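Local atomic coordinates of listeriolysin O (PDB entry 4CDB), a protein that perforates cholesterol-containing host membranes, changing shape after it binds them so that it inserts and assembles into an oligomeric pore. Residues A91-N96 with P251-S256; S256-G261 with G344-Y349. One frame throughout, in Å; residues are numbered along the deposited sequence.

Overall arrangement
Strand 252-260 is shared by both contacts, which follow one another along the chain. From the N terminus the chain runs through the short strand 92-94, and 155 residues later Pro251-Ser256 returns alongside it; interaction 1 thereby closes a long loop that includes helix 137-152 and strand 207-222. The same strand then runs through Ser256 into interaction 2, where residues 344-349 come back to it after 83 residues. The two loops are thus in series, neither nested nor crossing. Both contacts belong to one antiparallel sheet, in which strand 252-260 pairs with 92-94 and with 345-353, and they touch where Ile255 CG2 lies 3.8 Å from Tyr349 CD2.

Interaction 1 of 2, residues A91-N96 with P251-S256; sequences ALVKAN and PPAYIS
Pro251 opens the pairing by offering its carbonyl oxygen to the backbone of Ala95: Ala95 N donates to Pro251 O at 2.8 Å. The Pro251 ring meets the same residue again, its CD 3.4 Å from Ala95 O. Pro252, which has no amide hydrogen to give, sits opposite Lys94 in a non-hydrogen-bonded pair; the lysine chain runs extended from CB outward and places NZ on the carbonyl O of Leu244. Ala253 makes both of its backbone bonds to Val93, as a hydrogen-bonded antiparallel pair. Its N donates to Val93 O and its O accepts from Val93 N in a nearly straight bond (N-H...O 173°), although the donor stands 25° off the carbonyl plane. On the Val93 side of the sheet the small methyl of Ala253, its CB, lies 4.3 Å from Ala95 CB, while Val93 CG2 reaches within 3.6 Å of Ala253 O. Tyr254 turns to the other face with Leu92, whose CD2 rests 3.9 Å from Tyr254 CB. With chi1 at 65°, the tyrosine CG is tucked between its own backbone N and carbonyl carbon, and the ring leads away from strand 92-94, meeting Phe231 edge-to-face and sending OH to Asn357. Tyr254 CA also approaches Ala91 O at 3.2 Å as a CA-H...O contact. Ile255 N completes the set by donating to that oxygen in the carbonyl plane, and Ile255 CD1 packs against Ala91 CB at 3.9 Å. Strand 92-94 is therefore held alongside the first part of strand 252-260 by four backbone bonds. The side-chain carbons that meet across it are apolar (Tyr254 through its CB), so the alignment probably rests mainly on the main-chain bonds, and the polar ends of Lys94 and Tyr254 tie this buried junction to neighbouring parts of the fold.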
ATOM      1  N   ALA A  91     -17.594  22.789   8.678  1.00 30.47           N
ATOM      2  CA  ALA A  91     -16.719  23.788   8.072  1.00 30.69           C
ATOM      3  C   ALA A  91     -17.042  24.017   6.596  1.00 33.44           C
ATOM      4  O   ALA A  91     -17.288  23.070   5.849  1.00 31.58           O
ATOM      5  CB  ALA A  91     -15.265  23.389   8.238  1.00 26.09           C
ATOM      6  N   LEU A  92     -17.034  25.281   6.186  1.00 32.15           N
ATOM      7  CA  LEU A  92     -17.304  25.644   4.800  1.00 31.57           C
ATOM      8  C   LEU A  92     -16.005  25.743   4.010  1.00 31.42           C
ATOM      9  O   LEU A  92     -15.082  26.455   4.409  1.00 35.30           O
ATOM     10  CB  LEU A  92     -18.050  26.977   4.733  1.00 33.51           C
ATOM     11  CG  LEU A  92     -19.422  27.040   5.406  1.00 38.89           C
ATOM     12  CD1 LEU A  92     -20.058  28.403   5.196  1.00 43.72           C
ATOM     13  CD2 LEU A  92     -20.311  25.951   4.852  1.00 41.25           C
ATOM     14  N   VAL A  93     -15.932  25.030   2.890  1.00 29.59           N
ATOM     15  CA  VAL A  93     -14.729  25.037   2.061  1.00 31.22           C
ATOM     16  C   VAL A  93     -15.055  25.172   0.575  1.00 40.18           C
ATOM     17  O   VAL A  93     -16.187  24.936   0.149  1.00 38.75           O
ATOM     18  CB  VAL A  93     -13.893  23.750   2.263  1.00 33.52           C
ATOM     19  CG1 VAL A  93     -13.349  23.668   3.686  1.00 37.76           C
ATOM     20  CG2 VAL A  93     -14.727  22.527   1.931  1.00 32.41           C
ATOM     21  N   LYS A  94     -14.053  25.563  -0.207  1.00 43.10           N
ATOM     22  CA  LYS A  94     -14.160  25.539  -1.658  1.00 44.27           C
ATOM     23  C   LYS A  94     -13.818  24.148  -2.163  1.00 39.06           C
ATOM     24  O   LYS A  94     -12.855  23.534  -1.706  1.00 36.95           O
ATOM     25  CB  LYS A  94     -13.202  26.548  -2.288  1.00 46.47           C
ATOM     26  CG  LYS A  94     -13.512  27.996  -1.983  1.00 49.26           C
ATOM     27  CD  LYS A  94     -12.470  28.904  -2.614  1.00 55.99           C
ATOM     28  CE  LYS A  94     -12.780  30.368  -2.357  1.00 57.22           C
ATOM     29  NZ  LYS A  94     -11.719  31.267  -2.896  1.00 59.08           N
ATOM     30  N   ALA A  95     -14.606  23.653  -3.110  1.00 37.08           N
ATOM     31  CA  ALA A  95     -14.323  22.360  -3.717  1.00 36.04           C
ATOM     32  C   ALA A  95     -13.430  22.554  -4.937  1.00 42.56           C
ATOM     33  O   ALA A  95     -13.922  22.677  -6.060  1.00 45.93           O
ATOM     34  CB  ALA A  95     -15.609  21.656  -4.107  1.00 36.23           C
ATOM     35  N   ASN A  96     -12.119  22.593  -4.708  1.00 41.16           N
ATOM     36  CA  ASN A  96     -11.150  22.733  -5.792  1.00 41.84           C
ATOM     37  C   ASN A  96      -9.911  21.867  -5.585  1.00 42.25           C
ATOM     38  O   ASN A  96      -9.927  20.925  -4.790  1.00 40.03           O
ATOM     39  CB  ASN A  96     -10.760  24.203  -5.981  1.00 43.70           C
ATOM     40  CG  ASN A  96     -10.294  24.858  -4.692  1.00 41.51           C
ATOM     41  OD1 ASN A  96      -9.793  24.193  -3.786  1.00 37.88           O
ATOM     42  ND2 ASN A  96     -10.463  26.173  -4.604  1.00 35.64           N
ATOM     43  N   PRO A 251     -16.867  25.608  -6.490  1.00 32.50           N
ATOM     44  CA  PRO A 251     -18.172  25.425  -5.844  1.00 34.27           C
ATOM     45  C   PRO A 251     -18.049  25.301  -4.333  1.00 39.61           C
ATOM     46  O   PRO A 251     -17.103  24.676  -3.849  1.00 38.32           O
ATOM     47  CB  PRO A 251     -18.677  24.103  -6.432  1.00 34.23           C
ATOM     48  CG  PRO A 251     -17.866  23.882  -7.671  1.00 33.75           C
ATOM     49  CD  PRO A 251     -16.531  24.484  -7.380  1.00 34.23           C
ATOM     50  N   PRO A 252     -18.999  25.891  -3.592  1.00 39.87           N
ATOM     51  CA  PRO A 252     -18.978  25.815  -2.131  1.00 34.51           C
ATOM     52  C   PRO A 252     -19.358  24.418  -1.642  1.00 31.26           C
ATOM     53  O   PRO A 252     -20.241  23.775  -2.217  1.00 34.36           O
ATOM     54  CB  PRO A 252     -20.040  26.836  -1.717  1.00 38.91           C
ATOM     55  CG  PRO A 252     -20.996  26.861  -2.857  1.00 42.99           C
ATOM     56  CD  PRO A 252     -20.151  26.663  -4.090  1.00 39.99           C
ATOM     57  N   ALA A 253     -18.677  23.953  -0.602  1.00 31.20           N
ATOM     58  CA  ALA A 253     -18.976  22.657  -0.009  1.00 28.40           C
ATOM     59  C   ALA A 253     -18.802  22.738   1.499  1.00 27.67           C
ATOM     60  O   ALA A 253     -18.187  23.676   2.010  1.00 30.99           O
ATOM     61  CB  ALA A 253     -18.071  21.578  -0.593  1.00 25.47           C
ATOM     62  N   TYR A 254     -19.346  21.758   2.213  1.00 26.54           N
ATOM     63  CA  TYR A 254     -19.172  21.694   3.659  1.00 29.63           C
ATOM     64  C   TYR A 254     -18.724  20.309   4.115  1.00 29.61           C
ATOM     65  O   TYR A 254     -19.013  19.303   3.465  1.00 24.62           O
ATOM     66  CB  TYR A 254     -20.456  22.104   4.390  1.00 27.32           C
ATOM     67  CG  TYR A 254     -21.626  21.172   4.177  1.00 27.38           C
ATOM     68  CD1 TYR A 254     -22.413  21.267   3.038  1.00 31.20           C
ATOM     69  CD2 TYR A 254     -21.954  20.206   5.122  1.00 27.89           C
ATOM     70  CE1 TYR A 254     -23.486  20.419   2.839  1.00 30.17           C
ATOM     71  CE2 TYR A 254     -23.026  19.355   4.931  1.00 27.64           C
ATOM     72  CZ  TYR A 254     -23.789  19.467   3.788  1.00 28.51           C
ATOM     73  OH  TYR A 254     -24.857  18.625   3.590  1.00 31.51           O
ATOM     74  N   ILE A 255     -18.007  20.266   5.232  1.00 33.39           N
ATOM     75  CA  ILE A 255     -17.607  18.997   5.820  1.00 31.62           C
ATOM     76  C   ILE A 255     -18.813  18.374   6.523  1.00 32.69           C
ATOM     77  O   ILE A 255     -19.241  18.840   7.580  1.00 31.19           O
ATOM     78  CB  ILE A 255     -16.425  19.178   6.791  1.00 27.29           C
ATOM     79  CG1 ILE A 255     -15.237  19.816   6.062  1.00 26.16           C
ATOM     80  CG2 ILE A 255     -16.022  17.849   7.403  1.00 25.64           C
ATOM     81  CD1 ILE A 255     -13.995  19.981   6.919  1.00 24.60           C
ATOM     82  N   SER A 256     -19.364  17.325   5.917  1.00 27.45           N
ATOM     83  CA  SER A 256     -20.593  16.702   6.403  1.00 32.03           C
ATOM     84  C   SER A 256     -20.361  15.713   7.544  1.00 32.44           C
ATOM     85  O   SER A 256     -21.261  15.454   8.338  1.00 32.12           O
ATOM     86  CB  SER A 256     -21.330  16.017   5.249  1.00 33.50           C
ATOM     87  OG  SER A 256     -20.469  15.137   4.545  1.00 36.16           O
TER

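Interaction 2 of 2, residues S256-G261 with G344-Y349; sequences SSVAYG and GVPIAY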
ATOM      1  N   SER A 256     -19.364  17.325   5.917  1.00 27.45           N
ATOM      2  CA  SER A 256     -20.593  16.702   6.403  1.00 32.03           C
ATOM      3  C   SER A 256     -20.361  15.713   7.544  1.00 32.44           C
ATOM      4  O   SER A 256     -21.261  15.454   8.338  1.00 32.12           O
ATOM      5  CB  SER A 256     -21.330  16.017   5.249  1.00 33.50           C
ATOM      6  OG  SER A 256     -20.469  15.137   4.545  1.00 36.16           O
ATOM      7  N   SER A 257     -19.152  15.165   7.625  1.00 31.36           N
ATOM      8  CA  SER A 257     -18.829  14.178   8.651  1.00 32.50           C
ATOM      9  C   SER A 257     -17.325  14.065   8.863  1.00 31.10           C
ATOM     10  O   SER A 257     -16.557  14.124   7.905  1.00 29.25           O
ATOM     11  CB  SER A 257     -19.400  12.812   8.271  1.00 37.42           C
ATOM     12  OG  SER A 257     -19.114  11.847   9.267  1.00 46.78           O
ATOM     13  N   VAL A 258     -16.911  13.905  10.118  1.00 26.16           N
ATOM     14  CA  VAL A 258     -15.500  13.749  10.451  1.00 24.80           C
ATOM     15  C   VAL A 258     -15.276  12.484  11.270  1.00 32.83           C
ATOM     16  O   VAL A 258     -15.959  12.253  12.271  1.00 31.11           O
ATOM     17  CB  VAL A 258     -14.961  14.954  11.257  1.00 27.78           C
ATOM     18  CG1 VAL A 258     -13.504  14.724  11.655  1.00 27.04           C
ATOM     19  CG2 VAL A 258     -15.099  16.245  10.463  1.00 27.07           C
ATOM     20  N   ALA A 259     -14.322  11.663  10.839  1.00 28.90           N
ATOM     21  CA  ALA A 259     -13.957  10.460  11.580  1.00 27.76           C
ATOM     22  C   ALA A 259     -12.824  10.758  12.562  1.00 26.69           C
ATOM     23  O   ALA A 259     -11.783  11.301  12.182  1.00 29.12           O
ATOM     24  CB  ALA A 259     -13.554   9.341  10.625  1.00 26.31           C
ATOM     25  N   TYR A 260     -13.038  10.413  13.828  1.00 27.70           N
ATOM     26  CA  TYR A 260     -12.038  10.639  14.867  1.00 28.52           C
ATOM     27  C   TYR A 260     -11.461   9.312  15.337  1.00 36.33           C
ATOM     28  O   TYR A 260     -12.177   8.316  15.434  1.00 29.84           O
ATOM     29  CB  TYR A 260     -12.654  11.373  16.062  1.00 31.37           C
ATOM     30  CG  TYR A 260     -13.146  12.773  15.762  1.00 35.13           C
ATOM     31  CD1 TYR A 260     -14.398  12.984  15.199  1.00 32.36           C
ATOM     32  CD2 TYR A 260     -12.370  13.883  16.067  1.00 28.63           C
ATOM     33  CE1 TYR A 260     -14.858  14.259  14.933  1.00 33.78           C
ATOM     34  CE2 TYR A 260     -12.820  15.166  15.805  1.00 29.23           C
ATOM     35  CZ  TYR A 260     -14.066  15.347  15.237  1.00 35.20           C
ATOM     36  OH  TYR A 260     -14.524  16.618  14.973  1.00 33.61           O
ATOM     37  N   GLY A 261     -10.167   9.302  15.637  1.00 29.87           N
ATOM     38  CA  GLY A 261      -9.531   8.102  16.144  1.00 30.86           C
ATOM     39  C   GLY A 261      -8.021   8.059  16.023  1.00 36.29           C
ATOM     40  O   GLY A 261      -7.335   9.072  16.163  1.00 35.94           O
ATOM     41  N   GLY A 344      -8.808  10.362  20.420  1.00 65.32           N
ATOM     42  CA  GLY A 344      -8.661  10.302  18.977  1.00 61.61           C
ATOM     43  C   GLY A 344      -8.604  11.667  18.318  1.00 56.83           C
ATOM     44  O   GLY A 344      -9.079  12.660  18.871  1.00 56.72           O
ATOM     45  N   VAL A 345      -8.021  11.708  17.125  1.00 51.76           N
ATOM     46  CA  VAL A 345      -7.883  12.946  16.373  1.00 42.00           C
ATOM     47  C   VAL A 345      -8.590  12.780  15.034  1.00 35.09           C
ATOM     48  O   VAL A 345      -8.864  11.652  14.621  1.00 35.32           O
ATOM     49  CB  VAL A 345      -6.393  13.282  16.135  1.00 45.82           C
ATOM     50  CG1 VAL A 345      -5.662  13.420  17.462  1.00 44.37           C
ATOM     51  CG2 VAL A 345      -5.737  12.215  15.268  1.00 45.25           C
ATOM     52  N   PRO A 346      -8.909  13.897  14.355  1.00 33.27           N
ATOM     53  CA  PRO A 346      -9.475  13.767  13.006  1.00 28.80           C
ATOM     54  C   PRO A 346      -8.508  13.045  12.065  1.00 28.12           C
ATOM     55  O   PRO A 346      -7.332  13.414  11.978  1.00 30.22           O
ATOM     56  CB  PRO A 346      -9.661  15.223  12.563  1.00 29.74           C
ATOM     57  CG  PRO A 346      -9.797  15.991  13.845  1.00 30.62           C
ATOM     58  CD  PRO A 346      -8.872  15.302  14.805  1.00 32.04           C
ATOM     59  N   ILE A 347      -8.998  12.017  11.380  1.00 27.57           N
ATOM     60  CA  ILE A 347      -8.154  11.230  10.488  1.00 31.65           C
ATOM     61  C   ILE A 347      -8.775  11.053   9.104  1.00 28.75           C
ATOM     62  O   ILE A 347      -8.105  10.628   8.162  1.00 35.77           O
ATOM     63  CB  ILE A 347      -7.823   9.848  11.094  1.00 32.08           C
ATOM     64  CG1 ILE A 347      -9.099   9.137  11.547  1.00 36.48           C
ATOM     65  CG2 ILE A 347      -6.855   9.994  12.259  1.00 29.01           C
ATOM     66  CD1 ILE A 347      -8.842   7.805  12.233  1.00 38.50           C
ATOM     67  N   ALA A 348     -10.058  11.381   8.990  1.00 26.43           N
ATOM     68  CA  ALA A 348     -10.768  11.314   7.717  1.00 26.02           C
ATOM     69  C   ALA A 348     -12.050  12.128   7.791  1.00 30.09           C
ATOM     70  O   ALA A 348     -12.604  12.324   8.872  1.00 32.57           O
ATOM     71  CB  ALA A 348     -11.084   9.873   7.360  1.00 26.65           C
ATOM     72  N   TYR A 349     -12.521  12.598   6.641  1.00 26.55           N
ATOM     73  CA  TYR A 349     -13.779  13.329   6.587  1.00 26.17           C
ATOM     74  C   TYR A 349     -14.437  13.286   5.213  1.00 30.16           C
ATOM     75  O   TYR A 349     -13.778  13.032   4.204  1.00 29.95           O
ATOM     76  CB  TYR A 349     -13.593  14.777   7.057  1.00 24.22           C
ATOM     77  CG  TYR A 349     -12.695  15.635   6.188  1.00 32.22           C
ATOM     78  CD1 TYR A 349     -11.316  15.603   6.338  1.00 29.88           C
ATOM     79  CD2 TYR A 349     -13.229  16.498   5.237  1.00 30.30           C
ATOM     80  CE1 TYR A 349     -10.488  16.395   5.554  1.00 26.37           C
ATOM     81  CE2 TYR A 349     -12.412  17.293   4.448  1.00 30.53           C
ATOM     82  CZ  TYR A 349     -11.041  17.238   4.613  1.00 29.76           C
ATOM     83  OH  TYR A 349     -10.221  18.024   3.834  1.00 29.71           O
TER
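Ala259 and Ala348 face each other across a tightly packed, buried part of this antiparallel pair. Ala259 CB meets Ala348 CB at 4.1 Å, and Ala259 N donates to Ala348 O at 2.7 Å. Ala259 O in turn accepts from Ile347 N, while Ile347 CG1 covers that oxygen at 3.5 Å because chi1 of 51° swings this branch between its own N and carbonyl carbon. On the other face Val258 CG1 touches Pro346 CB and also lies 3.5 Å above the ring of Tyr260, toward its rim. The proline approaches the same ring obliquely, Pro346 CG 3.7 Å from Tyr260 CE2, and Tyr349 CB contacts Val258 CG2. Between Ala259 and Tyr260 the register slips by one residue, a beta bulge.

Beyond the bulge the pairing continues at the more open end, where Gly344, Val345 and Pro346 are partly exposed and Gly344 is poorly ordered. Even so, Gly261 and Val345 exchange two backbone bonds, Gly261 N to Val345 O and Val345 N to Gly261 O, the latter on a lone pair in the carbonyl plane. The glycines come close, Gly261 O being 3.3 Å from Gly344 CA. Largely apolar side-chain contacts thus accompany four main-chain bonds, and the one-residue slip is consistent with the pairing being kept up to Gly261, where the chain turns a corner.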